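Local coordinates for polymerase nucleotidyl transferase domain-containing protein (Archaeoglobus fulgidus, PDB 1YLQ), which probably transfers nucleotides, as a putative nucleotidyltransferase of the DNA polymerase beta-like superfamily whose substrate is not identified here, at residues Y21-V26 with D39-S44; D45-R50 with F71-K76. All blocks are in the same frame, centred on the assembly; numbering follows the deposited sequence.

Contact 1 of 2, residues Y21-V26 with D39-S44; sequences YLYGSV and DVAIVS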
ATOM      1  N   TYR A  21      -6.723  -9.801   6.191  1.00 24.52           N
ATOM      2  CA  TYR A  21      -7.614  -8.907   5.478  1.00 25.05           C
ATOM      3  C   TYR A  21      -6.983  -7.536   5.293  1.00 25.08           C
ATOM      4  O   TYR A  21      -6.382  -7.003   6.244  1.00 26.42           O
ATOM      5  CB  TYR A  21      -8.858  -8.725   6.343  1.00 23.67           C
ATOM      6  CG  TYR A  21      -9.535 -10.013   6.685  1.00 21.58           C
ATOM      7  CD1 TYR A  21     -10.467 -10.570   5.828  1.00 22.20           C
ATOM      8  CD2 TYR A  21      -9.240 -10.683   7.884  1.00 23.97           C
ATOM      9  CE1 TYR A  21     -11.130 -11.750   6.143  1.00 26.57           C
ATOM     10  CE2 TYR A  21      -9.858 -11.915   8.191  1.00 23.97           C
ATOM     11  CZ  TYR A  21     -10.829 -12.409   7.324  1.00 26.30           C
ATOM     12  OH  TYR A  21     -11.466 -13.601   7.606  1.00 26.22           O
ATOM     13  N   LEU A  22      -7.201  -6.930   4.120  1.00 24.39           N
ATOM     14  CA  LEU A  22      -6.676  -5.590   3.782  1.00 24.82           C
ATOM     15  C   LEU A  22      -7.799  -4.552   3.774  1.00 25.05           C
ATOM     16  O   LEU A  22      -8.887  -4.806   3.272  1.00 25.23           O
ATOM     17  CB  LEU A  22      -5.972  -5.621   2.401  1.00 24.04           C
ATOM     18  CG  LEU A  22      -4.739  -6.546   2.256  1.00 26.93           C
ATOM     19  CD1 LEU A  22      -4.046  -6.353   0.826  1.00 25.62           C
ATOM     20  CD2 LEU A  22      -3.719  -6.253   3.396  1.00 25.20           C
ATOM     21  N   TYR A  23      -7.567  -3.400   4.385  1.00 25.58           N
ATOM     22  CA  TYR A  23      -8.455  -2.262   4.220  1.00 25.44           C
ATOM     23  C   TYR A  23      -7.604  -0.995   4.318  1.00 25.55           C
ATOM     24  O   TYR A  23      -6.398  -1.020   3.977  1.00 24.41           O
ATOM     25  CB  TYR A  23      -9.659  -2.326   5.201  1.00 26.83           C
ATOM     26  CG  TYR A  23      -9.299  -2.552   6.651  1.00 27.59           C
ATOM     27  CD1 TYR A  23      -8.870  -3.814   7.059  1.00 34.15           C
ATOM     28  CD2 TYR A  23      -9.462  -1.531   7.638  1.00 28.18           C
ATOM     29  CE1 TYR A  23      -8.538  -4.072   8.369  1.00 31.74           C
ATOM     30  CE2 TYR A  23      -9.099  -1.798   9.036  1.00 28.28           C
ATOM     31  CZ  TYR A  23      -8.656  -3.098   9.332  1.00 29.36           C
ATOM     32  OH  TYR A  23      -8.308  -3.551  10.576  1.00 32.41           O
ATOM     33  N   GLY A  24      -8.219   0.122   4.670  1.00 25.60           N
ATOM     34  CA  GLY A  24      -7.519   1.423   4.676  1.00 25.79           C
ATOM     35  C   GLY A  24      -7.766   2.164   3.349  1.00 26.62           C
ATOM     36  O   GLY A  24      -8.580   1.725   2.545  1.00 26.90           O
ATOM     37  N   SER A  25      -7.101   3.286   3.143  1.00 27.54           N
ATOM     38  CA  SER A  25      -7.520   4.248   2.083  1.00 29.68           C
ATOM     39  C   SER A  25      -7.588   3.623   0.703  1.00 30.61           C
ATOM     40  O   SER A  25      -8.575   3.806  -0.022  1.00 30.05           O
ATOM     41  CB  SER A  25      -6.635   5.491   2.057  1.00 30.34           C
ATOM     42  OG  SER A  25      -5.293   5.166   1.815  1.00 33.94           O
ATOM     43  N   VAL A  26      -6.582   2.798   0.384  1.00 31.82           N
ATOM     44  CA  VAL A  26      -6.491   2.251  -0.975  1.00 32.86           C
ATOM     45  C   VAL A  26      -7.658   1.324  -1.277  1.00 33.93           C
ATOM     46  O   VAL A  26      -8.361   1.485  -2.296  1.00 34.49           O
ATOM     47  CB  VAL A  26      -5.111   1.654  -1.257  1.00 32.89           C
ATOM     48  CG1 VAL A  26      -5.065   1.032  -2.681  1.00 33.76           C
ATOM     49  CG2 VAL A  26      -4.061   2.771  -1.185  1.00 30.23           C
ATOM     50  N   ASP A  39      -4.438  -0.818   5.921  1.00 25.86           N
ATOM     51  CA  ASP A  39      -4.616  -1.571   7.196  1.00 26.42           C
ATOM     52  C   ASP A  39      -4.540  -3.065   6.888  1.00 25.91           C
ATOM     53  O   ASP A  39      -5.030  -3.524   5.846  1.00 26.37           O
ATOM     54  CB  ASP A  39      -5.936  -1.242   7.838  1.00 25.68           C
ATOM     55  CG  ASP A  39      -5.992   0.185   8.310  1.00 32.05           C
ATOM     56  OD1 ASP A  39      -5.289   0.498   9.303  1.00 32.55           O
ATOM     57  OD2 ASP A  39      -6.668   1.008   7.628  1.00 32.45           O
ATOM     58  N   VAL A  40      -3.881  -3.798   7.768  1.00 26.31           N
ATOM     59  CA  VAL A  40      -3.716  -5.256   7.632  1.00 25.95           C
ATOM     60  C   VAL A  40      -4.224  -5.898   8.908  1.00 25.12           C
ATOM     61  O   VAL A  40      -3.610  -5.772   9.968  1.00 25.93           O
ATOM     62  CB  VAL A  40      -2.258  -5.644   7.467  1.00 25.99           C
ATOM     63  CG1 VAL A  40      -2.143  -7.149   7.106  1.00 24.47           C
ATOM     64  CG2 VAL A  40      -1.581  -4.838   6.354  1.00 26.12           C
ATOM     65  N   ALA A  41      -5.342  -6.591   8.824  1.00 24.73           N
ATOM     66  CA  ALA A  41      -5.839  -7.318  10.009  1.00 24.22           C
ATOM     67  C   ALA A  41      -5.380  -8.776   9.867  1.00 23.93           C
ATOM     68  O   ALA A  41      -5.598  -9.404   8.829  1.00 24.74           O
ATOM     69  CB  ALA A  41      -7.322  -7.200  10.107  1.00 22.42           C
ATOM     70  N   ILE A  42      -4.679  -9.277  10.879  1.00 24.39           N
ATOM     71  CA  ILE A  42      -4.228 -10.650  10.907  1.00 22.44           C
ATOM     72  C   ILE A  42      -4.978 -11.341  12.046  1.00 23.31           C
ATOM     73  O   ILE A  42      -4.842 -10.967  13.205  1.00 23.94           O
ATOM     74  CB  ILE A  42      -2.702 -10.707  11.071  1.00 23.25           C
ATOM     75  CG1 ILE A  42      -2.049  -9.835   9.964  1.00 23.39           C
ATOM     76  CG2 ILE A  42      -2.189 -12.257  11.080  1.00 22.23           C
ATOM     77  CD1 ILE A  42      -0.586  -9.691  10.067  1.00 25.52           C
ATOM     78  N   VAL A  43      -5.801 -12.334  11.713  1.00 22.18           N
ATOM     79  CA  VAL A  43      -6.895 -12.727  12.571  1.00 23.08           C
ATOM     80  C   VAL A  43      -6.804 -14.221  12.866  1.00 23.23           C
ATOM     81  O   VAL A  43      -6.787 -15.040  11.950  1.00 22.40           O
ATOM     82  CB  VAL A  43      -8.261 -12.455  11.881  1.00 21.68           C
ATOM     83  CG1 VAL A  43      -9.421 -12.936  12.748  1.00 22.69           C
ATOM     84  CG2 VAL A  43      -8.403 -10.920  11.471  1.00 23.42           C
ATOM     85  N   SER A  44      -6.762 -14.572  14.157  1.00 24.95           N
ATOM     86  CA  SER A  44      -6.757 -16.003  14.547  1.00 25.61           C
ATOM     87  C   SER A  44      -7.111 -16.050  16.010  1.00 25.09           C
ATOM     88  O   SER A  44      -6.720 -15.148  16.757  1.00 25.82           O
ATOM     89  CB  SER A  44      -5.341 -16.583  14.380  1.00 24.90           C
ATOM     90  OG  SER A  44      -5.274 -17.861  14.999  1.00 26.66           O
TER
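Tyr23 and Asp39 pair at the end of an antiparallel ladder in the nucleotidyltransferase fold, where strand 19-23 runs into a Gly-Ser turn and helix 25-28. That turn, followed by Asp37, just before strand 38-43, and by Asp39 on it, resembles the family's signature, whose acidic residues bind metal in relatives; such a role here is only probable. The segments 21-23 and 39-43 run close to antiparallel, at 157°. Two hydrogen-bonded pairs, Tyr21 with Ala41 and Tyr23 with Asp39, flank the non-hydrogen-bonded pair of Leu22 and Val40, whose side chains lie side by side with CD2 of Leu22 3.9 Å from CG2 of Val40.

Outward along Asp39, CB sits over the centre of the Tyr23 ring, 3.4 Å from the centroid, a CH-pi contact. With CG anti to the carbonyl carbon (chi1 -67°), it stands nearest CE2 and CD2 of that ring, and the carboxylate lies 26° from the ring plane. OD2 then reaches CA of Gly24 at 3.1 Å, while OD1 comes close to the like-charged Glu70. Gly24, at the N-cap, has no room for a beta carbon, which would run into Asp39 N and Tyr23 O.

CB of Ala41 lies at the edge of the Tyr23 ring, 3.8 Å from CE1. Tyr21, stacked on Trp79, closes the row: CG2 of Val43 meets its ring edge, 3.7 Å from CD2.

Contact 2 of 2, residues D45-R50 with F71-K76; sequences DVFEDR and FHILTK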
ATOM      1  N   ASP A  45      -7.777 -17.116  16.458  1.00 24.05           N
ATOM      2  CA  ASP A  45      -8.010 -17.233  17.910  1.00 23.53           C
ATOM      3  C   ASP A  45      -6.750 -17.652  18.671  1.00 24.29           C
ATOM      4  O   ASP A  45      -6.713 -17.631  19.902  1.00 24.01           O
ATOM      5  CB  ASP A  45      -9.190 -18.152  18.222  1.00 23.60           C
ATOM      6  CG  ASP A  45     -10.519 -17.464  18.000  1.00 23.38           C
ATOM      7  OD1 ASP A  45     -10.588 -16.194  17.884  1.00 22.77           O
ATOM      8  OD2 ASP A  45     -11.522 -18.179  17.989  1.00 22.60           O
ATOM      9  N   VAL A  46      -5.693 -17.980  17.958  1.00 24.03           N
ATOM     10  CA  VAL A  46      -4.383 -18.087  18.649  1.00 27.22           C
ATOM     11  C   VAL A  46      -4.033 -16.777  19.422  1.00 25.80           C
ATOM     12  O   VAL A  46      -3.388 -16.795  20.445  1.00 27.26           O
ATOM     13  CB  VAL A  46      -3.260 -18.470  17.643  1.00 27.29           C
ATOM     14  CG1 VAL A  46      -1.908 -18.516  18.300  1.00 33.39           C
ATOM     15  CG2 VAL A  46      -3.554 -19.894  17.052  1.00 27.22           C
ATOM     16  N   PHE A  47      -4.494 -15.641  18.943  1.00 25.55           N
ATOM     17  CA  PHE A  47      -4.188 -14.359  19.574  1.00 25.01           C
ATOM     18  C   PHE A  47      -5.027 -14.084  20.826  1.00 26.09           C
ATOM     19  O   PHE A  47      -4.900 -13.004  21.452  1.00 25.04           O
ATOM     20  CB  PHE A  47      -4.328 -13.243  18.543  1.00 23.83           C
ATOM     21  CG  PHE A  47      -3.352 -13.376  17.379  1.00 23.61           C
ATOM     22  CD1 PHE A  47      -1.994 -13.581  17.616  1.00 25.83           C
ATOM     23  CD2 PHE A  47      -3.795 -13.236  16.056  1.00 24.40           C
ATOM     24  CE1 PHE A  47      -1.087 -13.694  16.564  1.00 28.81           C
ATOM     25  CE2 PHE A  47      -2.889 -13.308  14.981  1.00 28.58           C
ATOM     26  CZ  PHE A  47      -1.551 -13.566  15.230  1.00 29.38           C
ATOM     27  N   GLU A  48      -5.858 -15.067  21.205  1.00 26.98           N
ATOM     28  CA  GLU A  48      -6.515 -15.016  22.508  1.00 28.38           C
ATOM     29  C   GLU A  48      -5.434 -15.033  23.615  1.00 28.65           C
ATOM     30  O   GLU A  48      -5.660 -14.595  24.705  1.00 28.99           O
ATOM     31  CB  GLU A  48      -7.496 -16.169  22.703  1.00 28.35           C
ATOM     32  CG  GLU A  48      -8.804 -15.972  22.012  1.00 30.22           C
ATOM     33  CD  GLU A  48      -9.663 -17.242  22.024  1.00 37.37           C
ATOM     34  OE1 GLU A  48      -9.146 -18.317  22.422  1.00 39.12           O
ATOM     35  OE2 GLU A  48     -10.843 -17.160  21.649  1.00 34.57           O
ATOM     36  N   ASP A  49      -4.253 -15.529  23.297  1.00 28.09           N
ATOM     37  CA  ASP A  49      -3.147 -15.522  24.246  1.00 27.81           C
ATOM     38  C   ASP A  49      -2.361 -14.244  23.989  1.00 27.28           C
ATOM     39  O   ASP A  49      -1.733 -14.101  22.929  1.00 26.66           O
ATOM     40  CB  ASP A  49      -2.276 -16.773  24.047  1.00 28.51           C
ATOM     41  CG  ASP A  49      -1.038 -16.767  24.910  1.00 30.34           C
ATOM     42  OD1 ASP A  49      -0.632 -15.714  25.378  1.00 32.20           O
ATOM     43  OD2 ASP A  49      -0.443 -17.815  25.116  1.00 34.56           O
ATOM     44  N   ARG A  50      -2.451 -13.293  24.927  1.00 26.03           N
ATOM     45  CA  ARG A  50      -1.809 -11.974  24.801  1.00 27.03           C
ATOM     46  C   ARG A  50      -0.330 -12.097  24.512  1.00 26.58           C
ATOM     47  O   ARG A  50       0.241 -11.274  23.822  1.00 26.80           O
ATOM     48  CB  ARG A  50      -2.020 -11.186  26.095  1.00 26.03           C
ATOM     49  CG  ARG A  50      -1.293  -9.826  26.183  1.00 30.52           C
ATOM     50  CD  ARG A  50      -2.038  -8.909  27.136  1.00 29.05           C
ATOM     51  NE  ARG A  50      -2.099  -9.431  28.491  1.00 25.33           N
ATOM     52  CZ  ARG A  50      -2.729  -8.841  29.505  1.00 23.98           C
ATOM     53  NH1 ARG A  50      -3.444  -7.733  29.326  1.00 26.62           N
ATOM     54  NH2 ARG A  50      -2.670  -9.383  30.692  1.00 19.18           N
ATOM     55  N   PHE A  71      -0.820  -2.633  11.248  1.00 26.04           N
ATOM     56  CA  PHE A  71      -1.160  -4.028  11.521  1.00 24.87           C
ATOM     57  C   PHE A  71      -2.138  -4.060  12.699  1.00 24.60           C
ATOM     58  O   PHE A  71      -1.959  -3.271  13.618  1.00 24.72           O
ATOM     59  CB  PHE A  71       0.135  -4.811  11.894  1.00 23.67           C
ATOM     60  CG  PHE A  71       1.077  -4.978  10.728  1.00 24.89           C
ATOM     61  CD1 PHE A  71       0.836  -5.955   9.754  1.00 23.98           C
ATOM     62  CD2 PHE A  71       2.182  -4.130  10.592  1.00 23.28           C
ATOM     63  CE1 PHE A  71       1.709  -6.108   8.616  1.00 18.17           C
ATOM     64  CE2 PHE A  71       3.062  -4.255   9.459  1.00 24.03           C
ATOM     65  CZ  PHE A  71       2.817  -5.256   8.501  1.00 23.15           C
ATOM     66  N   HIS A  72      -3.119  -4.965  12.664  1.00 22.88           N
ATOM     67  CA  HIS A  72      -4.099  -5.159  13.722  1.00 23.06           C
ATOM     68  C   HIS A  72      -4.110  -6.661  13.917  1.00 24.03           C
ATOM     69  O   HIS A  72      -4.420  -7.408  12.990  1.00 25.25           O
ATOM     70  CB  HIS A  72      -5.483  -4.634  13.290  1.00 21.73           C
ATOM     71  CG  HIS A  72      -5.452  -3.168  12.957  1.00 25.29           C
ATOM     72  ND1 HIS A  72      -5.307  -2.688  11.673  1.00 28.72           N
ATOM     73  CD2 HIS A  72      -5.482  -2.087  13.759  1.00 22.15           C
ATOM     74  CE1 HIS A  72      -5.316  -1.371  11.694  1.00 26.71           C
ATOM     75  NE2 HIS A  72      -5.377  -0.983  12.954  1.00 29.30           N
ATOM     76  N   ILE A  73      -3.694  -7.089  15.094  1.00 23.49           N
ATOM     77  CA  ILE A  73      -3.505  -8.516  15.400  1.00 21.69           C
ATOM     78  C   ILE A  73      -4.695  -8.850  16.227  1.00 23.16           C
ATOM     79  O   ILE A  73      -4.848  -8.336  17.346  1.00 24.09           O
ATOM     80  CB  ILE A  73      -2.185  -8.694  16.202  1.00 21.63           C
ATOM     81  CG1 ILE A  73      -0.989  -7.997  15.444  1.00 20.43           C
ATOM     82  CG2 ILE A  73      -1.930 -10.198  16.531  1.00 20.53           C
ATOM     83  CD1 ILE A  73      -0.930  -8.395  13.826  1.00 17.93           C
ATOM     84  N   LEU A  74      -5.595  -9.674  15.685  1.00 22.16           N
ATOM     85  CA  LEU A  74      -6.924  -9.788  16.266  1.00 22.25           C
ATOM     86  C   LEU A  74      -7.396 -11.243  16.451  1.00 22.75           C
ATOM     87  O   LEU A  74      -7.115 -12.062  15.617  1.00 21.95           O
ATOM     88  CB  LEU A  74      -7.908  -9.108  15.308  1.00 22.11           C
ATOM     89  CG  LEU A  74      -7.670  -7.668  14.963  1.00 20.77           C
ATOM     90  CD1 LEU A  74      -8.716  -7.203  13.902  1.00 21.85           C
ATOM     91  CD2 LEU A  74      -7.762  -6.840  16.266  1.00 21.41           C
ATOM     92  N   THR A  75      -8.180 -11.504  17.504  1.00 22.76           N
ATOM     93  CA  THR A  75      -8.924 -12.728  17.608  1.00 23.96           C
ATOM     94  C   THR A  75     -10.108 -12.622  16.609  1.00 25.29           C
ATOM     95  O   THR A  75     -10.404 -11.517  16.101  1.00 25.12           O
ATOM     96  CB  THR A  75      -9.501 -12.899  19.049  1.00 23.61           C
ATOM     97  OG1 THR A  75     -10.391 -11.817  19.318  1.00 22.54           O
ATOM     98  CG2 THR A  75      -8.384 -12.804  20.116  1.00 21.26           C
ATOM     99  N   LYS A  76     -10.842 -13.729  16.431  1.00 24.19           N
ATOM    100  CA  LYS A  76     -12.049 -13.691  15.583  1.00 25.08           C
ATOM    101  C   LYS A  76     -13.139 -12.713  16.095  1.00 24.82           C
ATOM    102  O   LYS A  76     -13.702 -11.974  15.314  1.00 25.46           O
ATOM    103  CB  LYS A  76     -12.636 -15.090  15.363  1.00 24.45           C
ATOM    104  CG  LYS A  76     -11.758 -15.896  14.331  1.00 23.66           C
ATOM    105  CD  LYS A  76     -12.266 -17.323  14.170  1.00 23.41           C
ATOM    106  CE  LYS A  76     -11.639 -18.025  12.872  1.00 20.00           C
ATOM    107  NZ  LYS A  76     -12.396 -19.354  12.684  1.00 16.61           N
TER
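Phe47 lays its ring over a methyl group of Ile73: CG2 stands above the ring centre, 3.3 Å from the centroid and only 1° off the normal, a CH-pi contact in which all six ring carbons are about equally distant. Ile73 can offer this methyl because its CG2 is anti to the backbone N, with CG1 beside that N and anti to the carbonyl carbon (chi1 -52°). At the ring's edge, near its plane, CD2 of Phe47 meets the carbonyl O of Leu74 at 3.5 Å.

A second, polar joint lies where the 3-10 segment 45-48 begins. OD1 of Asp45 accepts the backbone N-H of Lys76 at 2.9 Å; the bond is nearly straight at the hydrogen (163°), and the donor meets OD1 roughly in line with its C-O bond. Lys76 is the first residue of helix 76-83, so the acid lies at the helix's N-terminal end, which would be expected to favour its negative charge. The same oxygen lies 3.4 Å from CB of Lys76, but the lysine's NZ leads away and forms no salt bridge with it. With an alanine here, the N-H of Lys76 would probably be left without this acceptor and the start of the helix less firmly tied to the loop.

Thr75, the N-cap, fits between the two joints. Its OG1 caps a backbone N further into the helix, while CG2 turns to the 3-10 segment, 3.6 Å from N of Glu48 and 3.7 Å from its CG.

The contact joins the loop that leaves strand 38-43 to the end of strand 69-74, the strands of a beta-alpha-beta crossover through helix 50-63: Ile73 packs against Phe56 and Phe57 of that helix, and Phe47 meets Phe56 and Val15.

The two contacts share one sheet, their centres about 13 Å apart. Contact 1 joins strand 38-43 to its antiparallel neighbour 19-23; the strand of contact 2, 69-74, lies parallel on its other side. His72 stitches them together, with probable hydrogen bonds from Ile42 N to His72 O at 2.8 Å and from His72 N to Val40 O at 2.9 Å. Its imidazole also packs against contact 1, CE1 lying 3.0 Å from OD1 of Asp39. A sulfate, probably from the crystallisation liquor, lies about 3 Å from the Asp39 side chain, consistent with a pocket where relatives bind metal. Residues 45-50 of contact 2 lie at the far end of strand 38-43.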